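Restriction endonuclease LpnPI (Legionella pneumophila subsp. pneumophila str. Philadelphia 1, PDB 4RZL) is a restriction endonuclease that probably recognises DNA bearing modified cytosine, represented here by its N-terminal SRA-like DNA recognition domain. Local coordinates at residues 27-32 against 144-149; 52-57 against 66-71; 132-137 against 148-153. All blocks are in the same frame, centred on the assembly; numbering follows the deposited sequence.

Contact 1: 27-32 against 144-149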
ATOM      1  N   VAL A  27      -3.937  -8.866  11.844  1.00 13.83           N
ATOM      2  CA  VAL A  27      -3.982  -7.566  12.512  1.00 15.51           C
ATOM      3  C   VAL A  27      -2.719  -7.354  13.338  1.00 19.67           C
ATOM      4  O   VAL A  27      -2.233  -8.273  14.004  1.00 16.43           O
ATOM      5  CB  VAL A  27      -5.237  -7.452  13.409  1.00 16.31           C
ATOM      6  CG1 VAL A  27      -5.135  -6.280  14.377  1.00 16.46           C
ATOM      7  CG2 VAL A  27      -6.507  -7.353  12.541  1.00 17.06           C
ATOM      8  N   TYR A  28      -2.168  -6.151  13.251  1.00 13.79           N
ATOM      9  CA  TYR A  28      -0.919  -5.823  13.922  1.00 16.90           C
ATOM     10  C   TYR A  28      -1.161  -4.658  14.870  1.00 18.53           C
ATOM     11  O   TYR A  28      -1.439  -3.553  14.444  1.00 17.57           O
ATOM     12  CB  TYR A  28       0.169  -5.500  12.894  1.00 20.50           C
ATOM     13  CG  TYR A  28       0.429  -6.682  11.987  1.00 17.99           C
ATOM     14  CD1 TYR A  28      -0.366  -6.916  10.873  1.00 10.64           C
ATOM     15  CD2 TYR A  28       1.435  -7.601  12.285  1.00 15.65           C
ATOM     16  CE1 TYR A  28      -0.148  -8.028  10.052  1.00 15.42           C
ATOM     17  CE2 TYR A  28       1.663  -8.703  11.481  1.00 18.60           C
ATOM     18  CZ  TYR A  28       0.871  -8.915  10.363  1.00 18.07           C
ATOM     19  OH  TYR A  28       1.106 -10.023   9.572  1.00 18.01           O
ATOM     20  N   GLU A  29      -1.071  -4.934  16.163  1.00 18.50           N
ATOM     21  CA  GLU A  29      -1.462  -3.968  17.184  1.00 18.60           C
ATOM     22  C   GLU A  29      -0.431  -2.874  17.381  1.00 15.87           C
ATOM     23  O   GLU A  29       0.773  -3.131  17.406  1.00 20.43           O
ATOM     24  CB  GLU A  29      -1.730  -4.694  18.496  1.00 19.03           C
ATOM     25  CG  GLU A  29      -2.965  -5.573  18.407  1.00 28.66           C
ATOM     26  CD  GLU A  29      -3.473  -6.017  19.757  1.00 38.42           C
ATOM     27  OE1 GLU A  29      -2.738  -6.749  20.455  1.00 43.44           O
ATOM     28  OE2 GLU A  29      -4.598  -5.615  20.121  1.00 37.08           O
ATOM     29  N   GLY A  30      -0.918  -1.648  17.513  1.00 21.26           N
ATOM     30  CA  GLY A  30      -0.072  -0.501  17.784  1.00 21.92           C
ATOM     31  C   GLY A  30       0.288  -0.351  19.259  1.00 28.06           C
ATOM     32  O   GLY A  30      -0.192  -1.102  20.113  1.00 22.23           O
ATOM     33  N   GLY A  31       1.148   0.616  19.560  1.00 28.25           N
ATOM     34  CA  GLY A  31       1.582   0.840  20.925  1.00 36.23           C
ATOM     35  C   GLY A  31       0.558   1.580  21.771  1.00 40.74           C
ATOM     36  O   GLY A  31      -0.540   1.918  21.302  1.00 36.14           O
ATOM     37  N   SER A  32       0.932   1.838  23.022  1.00 55.90           N
ATOM     38  CA  SER A  32       0.040   2.450  24.001  1.00 54.83           C
ATOM     39  C   SER A  32       0.671   3.670  24.678  1.00 65.32           C
ATOM     40  O   SER A  32       0.059   4.286  25.552  1.00 58.76           O
ATOM     41  CB  SER A  32      -0.356   1.421  25.054  1.00 55.09           C
ATOM     42  OG  SER A  32       0.803   0.790  25.577  1.00 58.41           O
ATOM     43  N   SER A 144      -5.708   2.112  19.239  1.00 33.43           N
ATOM     44  CA  SER A 144      -6.477   2.666  18.142  1.00 33.75           C
ATOM     45  C   SER A 144      -5.574   2.827  16.931  1.00 30.16           C
ATOM     46  O   SER A 144      -6.031   3.219  15.857  1.00 38.19           O
ATOM     47  CB  SER A 144      -7.087   4.012  18.533  1.00 40.46           C
ATOM     48  OG  SER A 144      -6.067   4.943  18.848  1.00 49.72           O
ATOM     49  N   ARG A 145      -4.288   2.533  17.116  1.00 24.17           N
ATOM     50  CA  ARG A 145      -3.308   2.658  16.042  1.00 26.22           C
ATOM     51  C   ARG A 145      -3.044   1.312  15.368  1.00 27.58           C
ATOM     52  O   ARG A 145      -2.181   1.206  14.500  1.00 25.44           O
ATOM     53  CB  ARG A 145      -1.986   3.209  16.584  1.00 29.07           C
ATOM     54  CG  ARG A 145      -2.129   4.531  17.329  1.00 47.61           C
ATOM     55  CD  ARG A 145      -2.220   5.708  16.385  1.00 48.30           C
ATOM     56  NE  ARG A 145      -0.919   6.025  15.803  1.00 63.71           N
ATOM     57  CZ  ARG A 145       0.015   6.765  16.401  1.00 64.87           C
ATOM     58  NH1 ARG A 145      -0.198   7.275  17.614  1.00 48.40           N
ATOM     59  NH2 ARG A 145       1.168   6.998  15.783  1.00 45.99           N
ATOM     60  N   SER A 146      -3.789   0.288  15.760  1.00 21.58           N
ATOM     61  CA  SER A 146      -3.613  -1.044  15.167  1.00 26.66           C
ATOM     62  C   SER A 146      -3.962  -1.052  13.678  1.00 22.01           C
ATOM     63  O   SER A 146      -4.846  -0.304  13.241  1.00 22.36           O
ATOM     64  CB  SER A 146      -4.466  -2.070  15.917  1.00 22.41           C
ATOM     65  OG  SER A 146      -4.130  -2.074  17.290  1.00 23.80           O
ATOM     66  N   VAL A 147      -3.271  -1.892  12.906  1.00 21.68           N
ATOM     67  CA  VAL A 147      -3.505  -1.977  11.466  1.00 19.29           C
ATOM     68  C   VAL A 147      -3.724  -3.417  10.983  1.00 21.90           C
ATOM     69  O   VAL A 147      -3.428  -4.382  11.687  1.00 16.80           O
ATOM     70  CB  VAL A 147      -2.326  -1.375  10.647  1.00 21.92           C
ATOM     71  CG1 VAL A 147      -2.092   0.075  11.039  1.00 24.47           C
ATOM     72  CG2 VAL A 147      -1.038  -2.209  10.809  1.00 11.37           C
ATOM     73  N   GLN A 148      -4.256  -3.543   9.773  1.00 18.34           N
ATOM     74  CA  GLN A 148      -4.441  -4.833   9.136  1.00 13.88           C
ATOM     75  C   GLN A 148      -3.701  -4.830   7.804  1.00 12.00           C
ATOM     76  O   GLN A 148      -3.809  -3.875   7.044  1.00 14.00           O
ATOM     77  CB  GLN A 148      -5.925  -5.120   8.942  1.00 12.28           C
ATOM     78  CG  GLN A 148      -6.225  -6.438   8.227  1.00 15.77           C
ATOM     79  CD  GLN A 148      -7.711  -6.644   7.978  1.00 19.19           C
ATOM     80  OE1 GLN A 148      -8.392  -5.762   7.456  1.00 15.49           O
ATOM     81  NE2 GLN A 148      -8.228  -7.803   8.388  1.00 15.54           N
ATOM     82  N   PHE A 149      -2.921  -5.874   7.547  1.00 10.38           N
ATOM     83  CA  PHE A 149      -2.229  -6.047   6.268  1.00 10.95           C
ATOM     84  C   PHE A 149      -3.213  -6.559   5.203  1.00 17.02           C
ATOM     85  O   PHE A 149      -3.876  -7.581   5.397  1.00 17.80           O
ATOM     86  CB  PHE A 149      -1.055  -7.009   6.452  1.00 14.70           C
ATOM     87  CG  PHE A 149      -0.282  -7.305   5.191  1.00 11.67           C
ATOM     88  CD1 PHE A 149       0.401  -6.299   4.519  1.00 12.98           C
ATOM     89  CD2 PHE A 149      -0.210  -8.608   4.702  1.00 11.34           C
ATOM     90  CE1 PHE A 149       1.126  -6.576   3.348  1.00 12.47           C
ATOM     91  CE2 PHE A 149       0.525  -8.900   3.542  1.00 12.55           C
ATOM     92  CZ  PHE A 149       1.192  -7.876   2.866  1.00 13.82           C
TER
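Y28 and V147 oppose each other as an antiparallel hydrogen-bonded pair. Y28 N donates to V147 O at 2.7 Å, almost straight at the hydrogen (174°), and V147 N returns a bond to Y28 O at 2.9 Å. Their side chains share one sheet face, where Y28 CB lies 4.1 Å from V147 CG2. With CG turned beside its backbone N (chi1 -60°), the Y28 ring runs alongside F149, bringing CE1 to 3.8 Å from F149 CB. On the other face V27 CG2 stands 4.3 Å from Q148 CB. The short strand 27-28 is thereby sewn to the start of the long strand 147-155; since it also pairs in parallel with strand 11-12, the N-terminal region becomes part of the domain's mixed sheet. Beyond the strand a side chain takes over from the backbone: G30 N bonds to S146 OG at 3.2 Å. That hydroxyl is gripped further by T140 OG1 and S143 O, while E29 OE2 reaches S142 OG and T140 OG1. The phenol of Y28 is fixed by D21 O and I23 N, and its ring stacks on that of Y12.

Contact 2: 52-57 against 66-71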
ATOM      1  N   GLY A  52       1.955   8.845   7.891  1.00 23.95           N
ATOM      2  CA  GLY A  52       1.547   9.182   6.538  1.00 25.02           C
ATOM      3  C   GLY A  52       0.773   8.106   5.800  1.00 27.79           C
ATOM      4  O   GLY A  52       0.939   6.911   6.066  1.00 26.13           O
ATOM      5  N   GLY A  53      -0.073   8.540   4.867  1.00 22.17           N
ATOM      6  CA  GLY A  53      -0.838   7.635   4.031  1.00 20.14           C
ATOM      7  C   GLY A  53       0.041   7.014   2.963  1.00 23.03           C
ATOM      8  O   GLY A  53      -0.280   5.967   2.382  1.00 21.86           O
ATOM      9  N   PHE A  54       1.157   7.676   2.694  1.00 18.67           N
ATOM     10  CA  PHE A  54       2.090   7.210   1.690  1.00 19.33           C
ATOM     11  C   PHE A  54       3.489   7.183   2.283  1.00 24.60           C
ATOM     12  O   PHE A  54       4.005   8.212   2.703  1.00 22.45           O
ATOM     13  CB  PHE A  54       2.043   8.104   0.434  1.00 20.10           C
ATOM     14  CG  PHE A  54       3.039   7.710  -0.615  1.00 19.71           C
ATOM     15  CD1 PHE A  54       4.341   8.192  -0.576  1.00 26.58           C
ATOM     16  CD2 PHE A  54       2.682   6.840  -1.632  1.00 30.19           C
ATOM     17  CE1 PHE A  54       5.272   7.810  -1.532  1.00 28.25           C
ATOM     18  CE2 PHE A  54       3.607   6.456  -2.594  1.00 26.75           C
ATOM     19  CZ  PHE A  54       4.901   6.940  -2.540  1.00 27.23           C
ATOM     20  N   ARG A  55       4.101   6.006   2.339  1.00 22.95           N
ATOM     21  CA  ARG A  55       5.431   5.897   2.931  1.00 20.49           C
ATOM     22  C   ARG A  55       6.332   5.069   2.043  1.00 24.52           C
ATOM     23  O   ARG A  55       5.870   4.182   1.333  1.00 22.81           O
ATOM     24  CB  ARG A  55       5.355   5.277   4.329  1.00 14.68           C
ATOM     25  CG  ARG A  55       4.249   5.842   5.212  1.00 15.07           C
ATOM     26  CD  ARG A  55       4.306   5.267   6.629  1.00 20.28           C
ATOM     27  NE  ARG A  55       3.067   5.492   7.373  1.00 20.93           N
ATOM     28  CZ  ARG A  55       2.864   5.079   8.620  1.00 25.36           C
ATOM     29  NH1 ARG A  55       3.822   4.442   9.269  1.00 19.56           N
ATOM     30  NH2 ARG A  55       1.711   5.312   9.221  1.00 26.10           N
ATOM     31  N   SER A  56       7.627   5.345   2.084  1.00 25.97           N
ATOM     32  CA  SER A  56       8.550   4.602   1.250  1.00 27.73           C
ATOM     33  C   SER A  56       9.882   4.358   1.947  1.00 30.09           C
ATOM     34  O   SER A  56      10.263   5.079   2.861  1.00 28.60           O
ATOM     35  CB  SER A  56       8.774   5.339  -0.069  1.00 26.62           C
ATOM     36  OG  SER A  56       9.641   6.436   0.116  1.00 30.51           O
ATOM     37  N   ALA A  57      10.586   3.336   1.490  1.00 25.58           N
ATOM     38  CA  ALA A  57      11.889   2.989   2.026  1.00 29.24           C
ATOM     39  C   ALA A  57      12.902   3.011   0.903  1.00 29.15           C
ATOM     40  O   ALA A  57      12.619   2.585  -0.218  1.00 28.92           O
ATOM     41  CB  ALA A  57      11.863   1.619   2.693  1.00 23.55           C
ATOM     42  N   ILE A  66       7.175   0.502  -1.159  1.00 15.12           N
ATOM     43  CA  ILE A  66       6.195   1.524  -0.848  1.00 13.86           C
ATOM     44  C   ILE A  66       5.091   0.956   0.035  1.00 17.62           C
ATOM     45  O   ILE A  66       4.560  -0.120  -0.222  1.00 14.96           O
ATOM     46  CB  ILE A  66       5.608   2.114  -2.133  1.00 17.13           C
ATOM     47  CG1 ILE A  66       6.664   3.001  -2.810  1.00 19.21           C
ATOM     48  CG2 ILE A  66       4.340   2.884  -1.838  1.00 11.73           C
ATOM     49  CD1 ILE A  66       6.288   3.429  -4.175  1.00 24.05           C
ATOM     50  N   VAL A  67       4.743   1.687   1.081  1.00 12.26           N
ATOM     51  CA  VAL A  67       3.619   1.303   1.903  1.00 12.76           C
ATOM     52  C   VAL A  67       2.493   2.320   1.705  1.00 18.27           C
ATOM     53  O   VAL A  67       2.717   3.532   1.733  1.00 18.05           O
ATOM     54  CB  VAL A  67       4.004   1.204   3.404  1.00 16.30           C
ATOM     55  CG1 VAL A  67       2.768   1.109   4.265  1.00 12.86           C
ATOM     56  CG2 VAL A  67       4.909   0.014   3.637  1.00 11.60           C
ATOM     57  N   LEU A  68       1.294   1.809   1.465  1.00 13.50           N
ATOM     58  CA  LEU A  68       0.100   2.626   1.392  1.00 13.34           C
ATOM     59  C   LEU A  68      -0.733   2.354   2.616  1.00 17.31           C
ATOM     60  O   LEU A  68      -1.038   1.201   2.925  1.00 18.33           O
ATOM     61  CB  LEU A  68      -0.716   2.330   0.133  1.00 13.53           C
ATOM     62  CG  LEU A  68       0.018   2.479  -1.197  1.00 17.91           C
ATOM     63  CD1 LEU A  68      -0.964   2.210  -2.335  1.00 19.40           C
ATOM     64  CD2 LEU A  68       0.650   3.857  -1.297  1.00 11.92           C
ATOM     65  N   TYR A  69      -1.122   3.419   3.302  1.00 13.01           N
ATOM     66  CA  TYR A  69      -1.867   3.290   4.537  1.00 13.79           C
ATOM     67  C   TYR A  69      -3.110   4.165   4.480  1.00 22.82           C
ATOM     68  O   TYR A  69      -3.043   5.340   4.125  1.00 19.01           O
ATOM     69  CB  TYR A  69      -0.974   3.668   5.734  1.00 19.73           C
ATOM     70  CG  TYR A  69      -1.744   3.807   7.007  1.00 24.01           C
ATOM     71  CD1 TYR A  69      -2.314   2.695   7.600  1.00 26.35           C
ATOM     72  CD2 TYR A  69      -1.923   5.046   7.613  1.00 30.33           C
ATOM     73  CE1 TYR A  69      -3.039   2.797   8.758  1.00 24.25           C
ATOM     74  CE2 TYR A  69      -2.649   5.161   8.785  1.00 32.53           C
ATOM     75  CZ  TYR A  69      -3.203   4.020   9.354  1.00 30.19           C
ATOM     76  OH  TYR A  69      -3.934   4.082  10.513  1.00 28.01           O
ATOM     77  N   THR A  70      -4.255   3.587   4.814  1.00 17.58           N
ATOM     78  CA  THR A  70      -5.480   4.359   4.818  1.00 20.96           C
ATOM     79  C   THR A  70      -6.325   4.032   6.047  1.00 28.23           C
ATOM     80  O   THR A  70      -6.324   2.899   6.535  1.00 17.19           O
ATOM     81  CB  THR A  70      -6.314   4.102   3.554  1.00 23.74           C
ATOM     82  OG1 THR A  70      -7.592   4.727   3.707  1.00 31.78           O
ATOM     83  CG2 THR A  70      -6.521   2.622   3.333  1.00 19.28           C
ATOM     84  N   ASN A  71      -7.062   5.015   6.546  1.00 27.78           N
ATOM     85  CA  ASN A  71      -7.908   4.773   7.707  1.00 27.80           C
ATOM     86  C   ASN A  71      -9.321   4.336   7.323  1.00 33.11           C
ATOM     87  O   ASN A  71     -10.088   3.898   8.179  1.00 39.59           O
ATOM     88  CB  ASN A  71      -7.955   6.009   8.617  1.00 38.76           C
ATOM     89  CG  ASN A  71      -8.571   7.228   7.948  1.00 46.24           C
ATOM     90  OD1 ASN A  71      -9.384   7.121   7.025  1.00 43.77           O
ATOM     91  ND2 ASN A  71      -8.190   8.406   8.432  1.00 54.77           N
TER
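F54 meets I66 and L68 on one face of a two-stranded antiparallel ladder. Its CG is anti to the backbone N (chi1 177°), which brings the CD2-CE2 side of the ring against both neighbours: CD2 comes to 3.6 Å from L68 CD2, and CE2 to 3.7 Å from I66 CG2. Both aliphatic branches approach the ring obliquely. T111 of helix 108-119 packs against F54 and I66, and Y90 of strand 87-91 against F54 and L68. These strands, 54-57 and 65-70, form a beta hairpin, and 65-70 continues the sheet through parallel pairing with strand 132-137. R55 and V67 are the hydrogen-bonded pair at the middle of the hairpin ladder, with R55 N to V67 O at 2.9 Å and V67 N to R55 O at 2.7 Å; Y69 N to G53 O, 2.8 Å, adds a bond where strand 54-57 begins. The face bearing R55 and V67 is used differently. R55 CG lies beside its backbone N (chi1 -45°), and the chain runs extended from CG to NE, which bonds to G52 O of its own segment at 2.9 Å. The bond uses a carbonyl lone pair and lies in the guanidinium plane. At the far end NH1 forms a salt bridge with D39 and a hydrogen bond to G49 O; with the NE bond, these limit how the guanidinium can turn. Y69 runs beside this group, pointing the same way, with CD2 4.0 Å from R55 NH2 and the ring and guanidinium planes 69° apart. The edge of the same ring meets G52 O, 3.7 Å from CD2.

Contact 3: 132-137 against 148-153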
ATOM      1  N   ILE A 132       4.599  -2.982  -3.345  1.00 13.84           N
ATOM      2  CA  ILE A 132       3.739  -2.089  -2.585  1.00 15.80           C
ATOM      3  C   ILE A 132       3.006  -2.916  -1.539  1.00 14.26           C
ATOM      4  O   ILE A 132       2.431  -3.966  -1.865  1.00 16.64           O
ATOM      5  CB  ILE A 132       2.735  -1.353  -3.492  1.00 14.68           C
ATOM      6  CG1 ILE A 132       3.473  -0.390  -4.424  1.00 20.19           C
ATOM      7  CG2 ILE A 132       1.716  -0.600  -2.663  1.00 15.11           C
ATOM      8  CD1 ILE A 132       2.615   0.150  -5.553  1.00 18.73           C
ATOM      9  N   PHE A 133       3.080  -2.477  -0.284  1.00 11.22           N
ATOM     10  CA  PHE A 133       2.323  -3.106   0.801  1.00 13.43           C
ATOM     11  C   PHE A 133       1.149  -2.217   1.213  1.00 12.39           C
ATOM     12  O   PHE A 133       1.320  -1.010   1.449  1.00 12.74           O
ATOM     13  CB  PHE A 133       3.200  -3.363   2.030  1.00 13.24           C
ATOM     14  CG  PHE A 133       4.285  -4.403   1.831  1.00 16.31           C
ATOM     15  CD1 PHE A 133       4.371  -5.149   0.667  1.00 13.05           C
ATOM     16  CD2 PHE A 133       5.233  -4.604   2.817  1.00 12.12           C
ATOM     17  CE1 PHE A 133       5.371  -6.086   0.498  1.00 17.48           C
ATOM     18  CE2 PHE A 133       6.248  -5.545   2.649  1.00 18.27           C
ATOM     19  CZ  PHE A 133       6.316  -6.280   1.489  1.00 15.19           C
ATOM     20  N   ILE A 134      -0.036  -2.810   1.322  1.00 10.85           N
ATOM     21  CA  ILE A 134      -1.231  -2.077   1.761  1.00 14.76           C
ATOM     22  C   ILE A 134      -1.618  -2.410   3.191  1.00 12.38           C
ATOM     23  O   ILE A 134      -1.694  -3.587   3.559  1.00 11.84           O
ATOM     24  CB  ILE A 134      -2.447  -2.375   0.863  1.00 15.26           C
ATOM     25  CG1 ILE A 134      -2.129  -2.068  -0.599  1.00 18.24           C
ATOM     26  CG2 ILE A 134      -3.695  -1.598   1.342  1.00 12.79           C
ATOM     27  CD1 ILE A 134      -3.134  -2.701  -1.561  1.00 24.01           C
ATOM     28  N   PHE A 135      -1.826  -1.378   4.007  1.00 11.12           N
ATOM     29  CA  PHE A 135      -2.353  -1.535   5.379  1.00 11.40           C
ATOM     30  C   PHE A 135      -3.591  -0.669   5.537  1.00 16.62           C
ATOM     31  O   PHE A 135      -3.660   0.439   4.978  1.00 15.14           O
ATOM     32  CB  PHE A 135      -1.324  -1.125   6.450  1.00 13.53           C
ATOM     33  CG  PHE A 135      -0.104  -2.012   6.525  1.00 12.14           C
ATOM     34  CD1 PHE A 135       0.996  -1.776   5.714  1.00 12.01           C
ATOM     35  CD2 PHE A 135      -0.042  -3.051   7.446  1.00 12.04           C
ATOM     36  CE1 PHE A 135       2.137  -2.583   5.798  1.00 17.28           C
ATOM     37  CE2 PHE A 135       1.082  -3.861   7.541  1.00 13.26           C
ATOM     38  CZ  PHE A 135       2.177  -3.634   6.711  1.00 14.71           C
ATOM     39  N   VAL A 136      -4.570  -1.145   6.299  1.00 18.28           N
ATOM     40  CA  VAL A 136      -5.684  -0.282   6.668  1.00 12.86           C
ATOM     41  C   VAL A 136      -5.757  -0.201   8.188  1.00 21.16           C
ATOM     42  O   VAL A 136      -5.347  -1.128   8.892  1.00 15.88           O
ATOM     43  CB  VAL A 136      -7.056  -0.769   6.102  1.00 21.42           C
ATOM     44  CG1 VAL A 136      -7.012  -0.875   4.575  1.00 18.07           C
ATOM     45  CG2 VAL A 136      -7.498  -2.092   6.741  1.00 18.90           C
ATOM     46  N   LYS A 137      -6.271   0.915   8.688  1.00 23.45           N
ATOM     47  CA  LYS A 137      -6.447   1.107  10.123  1.00 24.45           C
ATOM     48  C   LYS A 137      -7.459   0.095  10.617  1.00 16.20           C
ATOM     49  O   LYS A 137      -8.517  -0.071  10.025  1.00 21.81           O
ATOM     50  CB  LYS A 137      -6.916   2.538  10.432  1.00 26.03           C
ATOM     51  CG  LYS A 137      -7.102   2.839  11.919  1.00 34.43           C
ATOM     52  CD  LYS A 137      -7.847   4.169  12.121  1.00 32.58           C
ATOM     53  CE  LYS A 137      -7.754   4.662  13.555  1.00 34.11           C
ATOM     54  N   GLN A 148      -4.256  -3.543   9.773  1.00 18.34           N
ATOM     55  CA  GLN A 148      -4.441  -4.833   9.136  1.00 13.88           C
ATOM     56  C   GLN A 148      -3.701  -4.830   7.804  1.00 12.00           C
ATOM     57  O   GLN A 148      -3.809  -3.875   7.044  1.00 14.00           O
ATOM     58  CB  GLN A 148      -5.925  -5.120   8.942  1.00 12.28           C
ATOM     59  CG  GLN A 148      -6.225  -6.438   8.227  1.00 15.77           C
ATOM     60  CD  GLN A 148      -7.711  -6.644   7.978  1.00 19.19           C
ATOM     61  OE1 GLN A 148      -8.392  -5.762   7.456  1.00 15.49           O
ATOM     62  NE2 GLN A 148      -8.228  -7.803   8.388  1.00 15.54           N
ATOM     63  N   PHE A 149      -2.921  -5.874   7.547  1.00 10.38           N
ATOM     64  CA  PHE A 149      -2.229  -6.047   6.268  1.00 10.95           C
ATOM     65  C   PHE A 149      -3.213  -6.559   5.203  1.00 17.02           C
ATOM     66  O   PHE A 149      -3.876  -7.581   5.397  1.00 17.80           O
ATOM     67  CB  PHE A 149      -1.055  -7.009   6.452  1.00 14.70           C
ATOM     68  CG  PHE A 149      -0.282  -7.305   5.191  1.00 11.67           C
ATOM     69  CD1 PHE A 149       0.401  -6.299   4.519  1.00 12.98           C
ATOM     70  CD2 PHE A 149      -0.210  -8.608   4.702  1.00 11.34           C
ATOM     71  CE1 PHE A 149       1.126  -6.576   3.348  1.00 12.47           C
ATOM     72  CE2 PHE A 149       0.525  -8.900   3.542  1.00 12.55           C
ATOM     73  CZ  PHE A 149       1.192  -7.876   2.866  1.00 13.82           C
ATOM     74  N   LYS A 150      -3.325  -5.849   4.085  1.00 15.60           N
ATOM     75  CA  LYS A 150      -4.291  -6.231   3.050  1.00 14.90           C
ATOM     76  C   LYS A 150      -3.632  -6.891   1.835  1.00 16.50           C
ATOM     77  O   LYS A 150      -4.326  -7.383   0.959  1.00 15.56           O
ATOM     78  CB  LYS A 150      -5.090  -5.015   2.586  1.00 10.20           C
ATOM     79  CG  LYS A 150      -5.731  -4.211   3.728  1.00 10.57           C
ATOM     80  CD  LYS A 150      -6.603  -5.096   4.597  1.00 13.80           C
ATOM     81  CE  LYS A 150      -7.912  -5.475   3.892  1.00 14.73           C
ATOM     82  NZ  LYS A 150      -8.760  -6.409   4.719  1.00 17.02           N
ATOM     83  N   GLY A 151      -2.303  -6.870   1.775  1.00 11.22           N
ATOM     84  CA  GLY A 151      -1.578  -7.577   0.725  1.00 17.60           C
ATOM     85  C   GLY A 151      -0.458  -6.824   0.024  1.00 13.97           C
ATOM     86  O   GLY A 151      -0.241  -5.629   0.264  1.00 14.89           O
ATOM     87  N   VAL A 152       0.249  -7.544  -0.845  1.00 12.40           N
ATOM     88  CA  VAL A 152       1.250  -6.981  -1.749  1.00 13.05           C
ATOM     89  C   VAL A 152       0.516  -6.548  -3.013  1.00 16.16           C
ATOM     90  O   VAL A 152      -0.264  -7.330  -3.564  1.00 12.50           O
ATOM     91  CB  VAL A 152       2.342  -8.006  -2.146  1.00 15.25           C
ATOM     92  CG1 VAL A 152       3.429  -7.337  -3.013  1.00 11.57           C
ATOM     93  CG2 VAL A 152       2.935  -8.688  -0.925  1.00 12.41           C
ATOM     94  N   ALA A 153       0.767  -5.331  -3.483  1.00 13.17           N
ATOM     95  CA  ALA A 153      -0.006  -4.799  -4.596  1.00 14.52           C
ATOM     96  C   ALA A 153       0.874  -4.289  -5.728  1.00 12.41           C
ATOM     97  O   ALA A 153       2.058  -3.990  -5.527  1.00 13.74           O
ATOM     98  CB  ALA A 153      -0.919  -3.667  -4.114  1.00 10.91           C
TER
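The ring of F149 turns its edge to the face of F133 in a T-shaped pair, the planes at 83° and the centroids 5.8 Å apart. F149 CD1 also sits over one face of F135, offset toward the rim and 3.9 Å from F135 CZ, although those two rings as a whole meet obliquely. One face of F149 is occupied by G151 N, above the ring centre. The three phenylalanines form an aromatic cluster on one side of the beta hairpin made by strands 132-137 and 147-155, and L22 of strand 22-23 packs against all three. V152 extends the cluster, its CG2 3.8 Å from F133 CE1. The ladder contains a beta bulge: K150 and G151 together stand opposite I134, whose N bonds to G151 O at 3.0 Å while its O accepts K150 N at 2.8 Å. Regular pairing resumes with F135 opposite F149, and V136 and Q148 then bond in both directions. On the face opposite the rings, I134 CD1 presses on A153 CB at 3.5 Å. K150, bent at chi2 and chi3 (-55° and -73°), curls across V136, with CG 3.7 Å from V136 CG1. This bend returns its amine to its own strand, where NZ forms a salt bridge with D25 and bonds to Q148 OE1 at 2.8 Å, approaching from above the amide carbonyl plane.

All three contacts belong to one mixed sheet. Contacts 1 and 3 share strand 147-155, with Q148 and F149 in both, so that it is paired to 27-28 on one edge and to 132-137 on the other. Contact 2 joins through backbone bonds between 65-70 and 132-137, such as L68 N to F133 O. Contacts 2 and 3 lie near the chain's centre, contact 1 about 16 Å from it, yet contacts 1 and 3 are the more buried and contact 2 only partly so. Chemistry follows place: contact 3 pairs an aromatic cluster on one face with aliphatic packing on the other, an arginine anchored on carbonyls and an aspartate marks contact 2, and contact 1 ends in a serine-rich polar network.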